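Local coordinates for protein jasmonate-induced oxygenase 2 (Arabidopsis thaliana, PDB 6LSV) that hydroxylates the plant hormone jasmonate to 12-hydroxyjasmonate, using iron, 2-oxoglutarate and molecular oxygen, and so takes part in jasmonate-mediated defence signalling, at residues A[330-335]-A[348-353]; A[337-340]-A[345-348]. One frame throughout, in Å; residues are numbered along the deposited sequence.

Contact 1: residues A[330-335]-A[348-353]. With JAA ({(1R,2R)-3-oxo-2-[(2Z)-pent-2-en-1-yl]cyclopentyl}acetic acid), chain D.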
loop_
_atom_site.group_PDB
_atom_site.type_symbol
_atom_site.label_atom_id
_atom_site.label_comp_id
_atom_site.label_asym_id
_atom_site.label_seq_id
_atom_site.Cartn_x
_atom_site.Cartn_y
_atom_site.Cartn_z
ATOM N N ASP A 330 9.807 4.069 -12.489
ATOM C CA ASP A 330 10.787 4.961 -11.881
ATOM C C ASP A 330 10.357 6.416 -12.004
ATOM O O ASP A 330 10.497 7.197 -11.055
ATOM C CB ASP A 330 12.152 4.755 -12.529
ATOM C CG ASP A 330 12.976 3.711 -11.819
ATOM O OD1 ASP A 330 12.715 3.474 -10.620
ATOM O OD2 ASP A 330 13.885 3.136 -12.455
ATOM N N GLN A 331 9.833 6.801 -13.170
ATOM C CA GLN A 331 9.329 8.159 -13.340
ATOM C C GLN A 331 8.042 8.366 -12.555
ATOM O O GLN A 331 7.844 9.419 -11.941
ATOM C CB GLN A 331 9.087 8.453 -14.820
ATOM C CG GLN A 331 10.319 8.835 -15.608
ATOM C CD GLN A 331 10.300 8.260 -17.013
ATOM O OE1 GLN A 331 9.280 8.306 -17.702
ATOM N NE2 GLN A 331 11.432 7.722 -17.448
ATOM N N TYR A 332 7.157 7.368 -12.569
ATOM C CA TYR A 332 5.832 7.533 -11.980
ATOM C C TYR A 332 5.909 7.698 -10.468
ATOM O O TYR A 332 5.256 8.579 -9.896
ATOM C CB TYR A 332 4.952 6.338 -12.343
ATOM C CG TYR A 332 3.492 6.528 -12.008
ATOM C CD1 TYR A 332 3.019 6.305 -10.721
ATOM C CD2 TYR A 332 2.587 6.931 -12.980
ATOM C CE1 TYR A 332 1.686 6.480 -10.413
ATOM C CE2 TYR A 332 1.252 7.106 -12.680
ATOM C CZ TYR A 332 0.808 6.878 -11.396
ATOM O OH TYR A 332 -0.519 7.053 -11.091
ATOM N N ARG A 333 6.696 6.855 -9.801
ATOM C CA ARG A 333 6.711 6.850 -8.343
ATOM C C ARG A 333 7.208 8.162 -7.748
ATOM O O ARG A 333 7.004 8.396 -6.552
ATOM C CB ARG A 333 7.565 5.688 -7.838
ATOM C CG ARG A 333 9.052 5.921 -7.994
ATOM C CD ARG A 333 9.795 4.614 -8.063
ATOM N NE ARG A 333 9.361 3.698 -7.017
ATOM C CZ ARG A 333 9.847 2.474 -6.862
ATOM N NH1 ARG A 333 10.778 2.028 -7.694
ATOM N NH2 ARG A 333 9.401 1.697 -5.881
ATOM N N LEU A 334 7.836 9.027 -8.542
ATOM C CA LEU A 334 8.294 10.304 -8.008
ATOM C C LEU A 334 7.145 11.257 -7.697
ATOM O O LEU A 334 7.327 12.177 -6.893
ATOM C CB LEU A 334 9.277 10.959 -8.979
ATOM C CG LEU A 334 10.640 10.263 -9.006
ATOM C CD1 LEU A 334 11.513 10.792 -10.136
ATOM C CD2 LEU A 334 11.330 10.418 -7.662
ATOM N N PHE A 335 5.970 11.051 -8.299
ATOM C CA PHE A 335 4.828 11.915 -8.013
ATOM C C PHE A 335 4.442 11.850 -6.539
ATOM O O PHE A 335 4.347 12.883 -5.865
ATOM C CB PHE A 335 3.643 11.531 -8.900
ATOM C CG PHE A 335 3.837 11.873 -10.350
ATOM C CD1 PHE A 335 4.354 13.105 -10.721
ATOM C CD2 PHE A 335 3.503 10.962 -11.344
ATOM C CE1 PHE A 335 4.538 13.424 -12.054
ATOM C CE2 PHE A 335 3.684 11.275 -12.683
ATOM C CZ PHE A 335 4.203 12.510 -13.037
ATOM N N GLU A 348 -4.971 10.086 -12.757
ATOM C CA GLU A 348 -5.929 10.752 -13.632
ATOM C C GLU A 348 -5.303 11.918 -14.388
ATOM O O GLU A 348 -5.735 12.225 -15.504
ATOM C CB GLU A 348 -7.147 11.205 -12.829
ATOM C CG GLU A 348 -8.323 10.236 -12.957
ATOM C CD GLU A 348 -9.098 10.076 -11.665
ATOM O OE1 GLU A 348 -9.136 11.048 -10.882
ATOM O OE2 GLU A 348 -9.664 8.985 -11.429
ATOM N N SER A 349 -4.286 12.570 -13.821
ATOM C CA SER A 349 -3.512 13.524 -14.606
ATOM C C SER A 349 -2.586 12.840 -15.601
ATOM O O SER A 349 -1.920 13.528 -16.385
ATOM C CB SER A 349 -2.696 14.431 -13.685
ATOM O OG SER A 349 -1.543 13.759 -13.218
ATOM N N HIS A 350 -2.523 11.510 -15.576
ATOM C CA HIS A 350 -1.732 10.735 -16.519
ATOM C C HIS A 350 -2.530 10.326 -17.753
ATOM O O HIS A 350 -1.929 9.911 -18.749
ATOM C CB HIS A 350 -1.169 9.492 -15.811
ATOM C CG HIS A 350 -0.056 8.809 -16.547
ATOM N ND1 HIS A 350 1.056 9.478 -17.012
ATOM C CD2 HIS A 350 0.125 7.508 -16.876
ATOM C CE1 HIS A 350 1.866 8.621 -17.609
ATOM N NE2 HIS A 350 1.325 7.418 -17.539
ATOM N N ILE A 351 -3.861 10.432 -17.708
ATOM C CA ILE A 351 -4.683 10.151 -18.883
ATOM C C ILE A 351 -4.277 11.100 -20.002
ATOM O O ILE A 351 -4.316 12.326 -19.837
ATOM C CB ILE A 351 -6.175 10.282 -18.550
ATOM C CG1 ILE A 351 -6.692 9.029 -17.839
ATOM C CG2 ILE A 351 -6.987 10.519 -19.813
ATOM C CD1 ILE A 351 -8.010 9.230 -17.115
ATOM N N SER A 352 -3.874 10.540 -21.140
ATOM C CA SER A 352 -3.403 11.359 -22.247
ATOM C C SER A 352 -4.522 12.278 -22.741
ATOM O O SER A 352 -5.703 11.922 -22.678
ATOM C CB SER A 352 -2.885 10.477 -23.385
ATOM O OG SER A 352 -3.623 9.273 -23.491
ATOM N N PRO A 353 -4.178 13.485 -23.226
ATOM C CA PRO A 353 -5.160 14.520 -23.587
ATOM C C PRO A 353 -6.138 14.086 -24.678
ATOM O O PRO A 353 -5.806 13.206 -25.472
ATOM C CB PRO A 353 -4.284 15.682 -24.079
ATOM C CG PRO A 353 -2.961 15.070 -24.412
ATOM C CD PRO A 353 -2.793 13.934 -23.457
HETATM O O01 JAA D . 6.301 4.967 1.462
HETATM O O02 JAA D . 7.418 2.724 -4.386
HETATM O O03 JAA D . 8.185 4.736 -4.686
HETATM C C04 JAA D . 6.758 4.246 -1.807
HETATM C C05 JAA D . 5.774 4.922 -0.703
HETATM C C06 JAA D . 8.128 4.923 -1.542
HETATM C C07 JAA D . 8.036 5.505 -0.293
HETATM C C08 JAA D . 6.570 5.088 0.314
HETATM C C09 JAA D . 4.566 3.958 -0.324
HETATM C C10 JAA D . 6.328 4.503 -3.144
HETATM C C11 JAA D . 3.394 4.181 -1.282
HETATM C C12 JAA D . 7.368 3.956 -4.128
HETATM C C13 JAA D . 2.161 4.354 -0.845
HETATM C C14 JAA D . 1.841 4.346 0.648
HETATM C C15 JAA D . 1.054 5.607 1.008
#
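Y332 and H350 meet as an edge-to-face (T-shaped) aromatic pair, which joins the C-terminal tail of this 2-oxoglutarate-dependent dioxygenase to the segment 330-335, which carries a jasmonate-binding arginine. The rim of the tyrosine points at the imidazole face, with ring centroids 5.8 Å apart and planes at 83°. The nearest atoms are CE2 of Y332 and CD2 of H350, separated by 4.4 Å. The contact is small but buried, since I273 of helix 269-274 and M327 pack against both rings. At the far end of the tyrosine, OH is hydrogen-bonded to OD2 of D269, which ties the ring to the start of that helix.

The neighbouring residue, R333, faces the ligand instead and can be followed outward from its backbone. CB lies 3.4 Å from O03 of the jasmonate carboxylate, and CG and CD run on past the same oxygen. CG sits between the backbone N and the carbonyl carbon (chi1 75°), and a bend at chi3 then turns the guanidinium onto the carboxylate. NE donates to O03 of jasmonate at 2.8 Å, while NH2 of R333 reaches O02 at 2.7 Å in a nearly straight bond (172°). This two-point grip should restrict rotation of the carboxylate. On another part of the guanidinium edge, NH1 of R333 makes a long salt bridge to OD1 of D330, 3.8 Å away, three residues earlier in the chain.

Contact 2: residues A[337-340]-A[345-348]. With JAA ({(1R,2R)-3-oxo-2-[(2Z)-pent-2-en-1-yl]cyclopentyl}acetic acid), chain D.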
loop_
_atom_site.group_PDB
_atom_site.type_symbol
_atom_site.label_atom_id
_atom_site.label_comp_id
_atom_site.label_asym_id
_atom_site.label_seq_id
_atom_site.Cartn_x
_atom_site.Cartn_y
_atom_site.Cartn_z
ATOM N N ARG A 337 6.307 10.522 -4.262
ATOM C CA ARG A 337 7.504 10.782 -3.471
ATOM C C ARG A 337 7.723 12.275 -3.269
ATOM O O ARG A 337 8.263 12.686 -2.236
ATOM C CB ARG A 337 8.726 10.146 -4.131
ATOM C CG ARG A 337 8.922 8.690 -3.763
ATOM C CD ARG A 337 9.805 7.977 -4.764
ATOM N NE ARG A 337 9.974 6.569 -4.424
ATOM C CZ ARG A 337 11.135 6.010 -4.099
ATOM N NH1 ARG A 337 12.244 6.739 -4.070
ATOM N NH2 ARG A 337 11.187 4.717 -3.809
ATOM N N THR A 338 7.299 13.096 -4.228
ATOM C CA THR A 338 7.457 14.540 -4.126
ATOM C C THR A 338 6.253 15.226 -3.492
ATOM O O THR A 338 6.426 16.202 -2.753
ATOM C CB THR A 338 7.714 15.140 -5.513
ATOM O OG1 THR A 338 8.588 14.279 -6.255
ATOM C CG2 THR A 338 8.345 16.522 -5.398
ATOM N N GLN A 339 5.038 14.734 -3.755
ATOM C CA GLN A 339 3.820 15.377 -3.280
ATOM C C GLN A 339 3.141 14.664 -2.121
ATOM O O GLN A 339 2.288 15.269 -1.464
ATOM C CB GLN A 339 2.798 15.494 -4.421
ATOM C CG GLN A 339 3.226 16.368 -5.572
ATOM C CD GLN A 339 2.102 16.582 -6.569
ATOM O OE1 GLN A 339 1.235 15.724 -6.737
ATOM N NE2 GLN A 339 2.110 17.732 -7.237
ATOM N N GLY A 340 3.473 13.401 -1.865
ATOM C CA GLY A 340 2.731 12.612 -0.911
ATOM C C GLY A 340 1.344 12.278 -1.423
ATOM O O GLY A 340 1.021 12.492 -2.598
ATOM N N SER A 345 -5.411 11.666 -8.164
ATOM C CA SER A 345 -5.075 12.707 -9.126
ATOM C C SER A 345 -3.783 12.405 -9.870
ATOM O O SER A 345 -3.572 12.945 -10.963
ATOM C CB SER A 345 -4.978 14.068 -8.430
ATOM O OG SER A 345 -3.861 14.131 -7.564
ATOM N N HIS A 346 -2.920 11.550 -9.310
ATOM C CA HIS A 346 -1.675 11.205 -9.988
ATOM C C HIS A 346 -1.942 10.402 -11.259
ATOM O O HIS A 346 -1.388 10.704 -12.322
ATOM C CB HIS A 346 -0.753 10.433 -9.041
ATOM C CG HIS A 346 -0.123 11.281 -7.978
ATOM N ND1 HIS A 346 0.083 10.832 -6.691
ATOM C CD2 HIS A 346 0.347 12.551 -8.013
ATOM C CE1 HIS A 346 0.650 11.789 -5.978
ATOM N NE2 HIS A 346 0.823 12.843 -6.758
ATOM N N VAL A 347 -2.799 9.379 -11.174
ATOM C CA VAL A 347 -3.077 8.569 -12.355
ATOM C C VAL A 347 -4.062 9.270 -13.291
ATOM O O VAL A 347 -3.999 9.090 -14.512
ATOM C CB VAL A 347 -3.580 7.168 -11.949
ATOM C CG1 VAL A 347 -4.887 7.257 -11.178
ATOM C CG2 VAL A 347 -3.733 6.269 -13.174
ATOM N N GLU A 348 -4.971 10.086 -12.757
ATOM C CA GLU A 348 -5.929 10.752 -13.632
ATOM C C GLU A 348 -5.303 11.918 -14.388
ATOM O O GLU A 348 -5.735 12.225 -15.504
ATOM C CB GLU A 348 -7.147 11.205 -12.829
ATOM C CG GLU A 348 -8.323 10.236 -12.957
ATOM C CD GLU A 348 -9.098 10.076 -11.665
ATOM O OE1 GLU A 348 -9.136 11.048 -10.882
ATOM O OE2 GLU A 348 -9.664 8.985 -11.429
HETATM O O01 JAA D . 6.301 4.967 1.462
HETATM O O02 JAA D . 7.418 2.724 -4.386
HETATM O O03 JAA D . 8.185 4.736 -4.686
HETATM C C04 JAA D . 6.758 4.246 -1.807
HETATM C C05 JAA D . 5.774 4.922 -0.703
HETATM C C06 JAA D . 8.128 4.923 -1.542
HETATM C C07 JAA D . 8.036 5.505 -0.293
HETATM C C08 JAA D . 6.570 5.088 0.314
HETATM C C09 JAA D . 4.566 3.958 -0.324
HETATM C C10 JAA D . 6.328 4.503 -3.144
HETATM C C11 JAA D . 3.394 4.181 -1.282
HETATM C C12 JAA D . 7.368 3.956 -4.128
HETATM C C13 JAA D . 2.161 4.354 -0.845
HETATM C C14 JAA D . 1.841 4.346 0.648
HETATM C C15 JAA D . 1.054 5.607 1.008
#
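Q339 and H346 are joined by a hydrogen bond in which NE2 of the imidazole donates to OE1 of the amide at 2.9 Å. The oxygen lies close to the ring plane of H346, while the donor is tilted 20° from the carbonyl plane of Q339 and the N-H...O angle is 145°. Beside this bond, CE1 of H346 approaches the backbone O of G340 at 3.5 Å, so two oxygens of one chain segment line the same ring edge. Q339 extends beyond CG, which carries its amide alongside the histidine. The two side chains pass in opposite directions, bridging the short loop that joins two helices: helix 334-339 ends as G340 leaves helical geometry with positive phi, and helix 345-348 follows the loop. NE2 of Q342, within that loop, bonds to the backbone O of Q339.

Two residues back on the first helix, R337 points away from H346 and binds jasmonate. Its chain is extended from CG to NE, and NE donates to the carboxylate O03 at 2.6 Å; NH2 of R337 adds a weak bond to the same oxygen at 3.1 Å. Further out, OH of Y118, another residue of the jasmonate pocket, is hydrogen-bonded to the backbone O of R337.

How the contacts relate
Both contacts involve helix 334-339 and end on the C-terminal segment, where they share E348, and the centres of the two contacts lie about 7 Å apart. Both are largely buried, but contact 1 is a meeting of two aromatic rings, whereas contact 2 is polar and reaches from the buried H346 to the exposed Q339, its one touching residue at the surface. They touch directly: CB of F335 packs on CD2 of H346 at 3.6 Å, and Y332 also lies against V347. The two arginines converge on O03 of the jasmonate carboxylate; R208, from strand 204-212, also hydrogen-bonds to jasmonate.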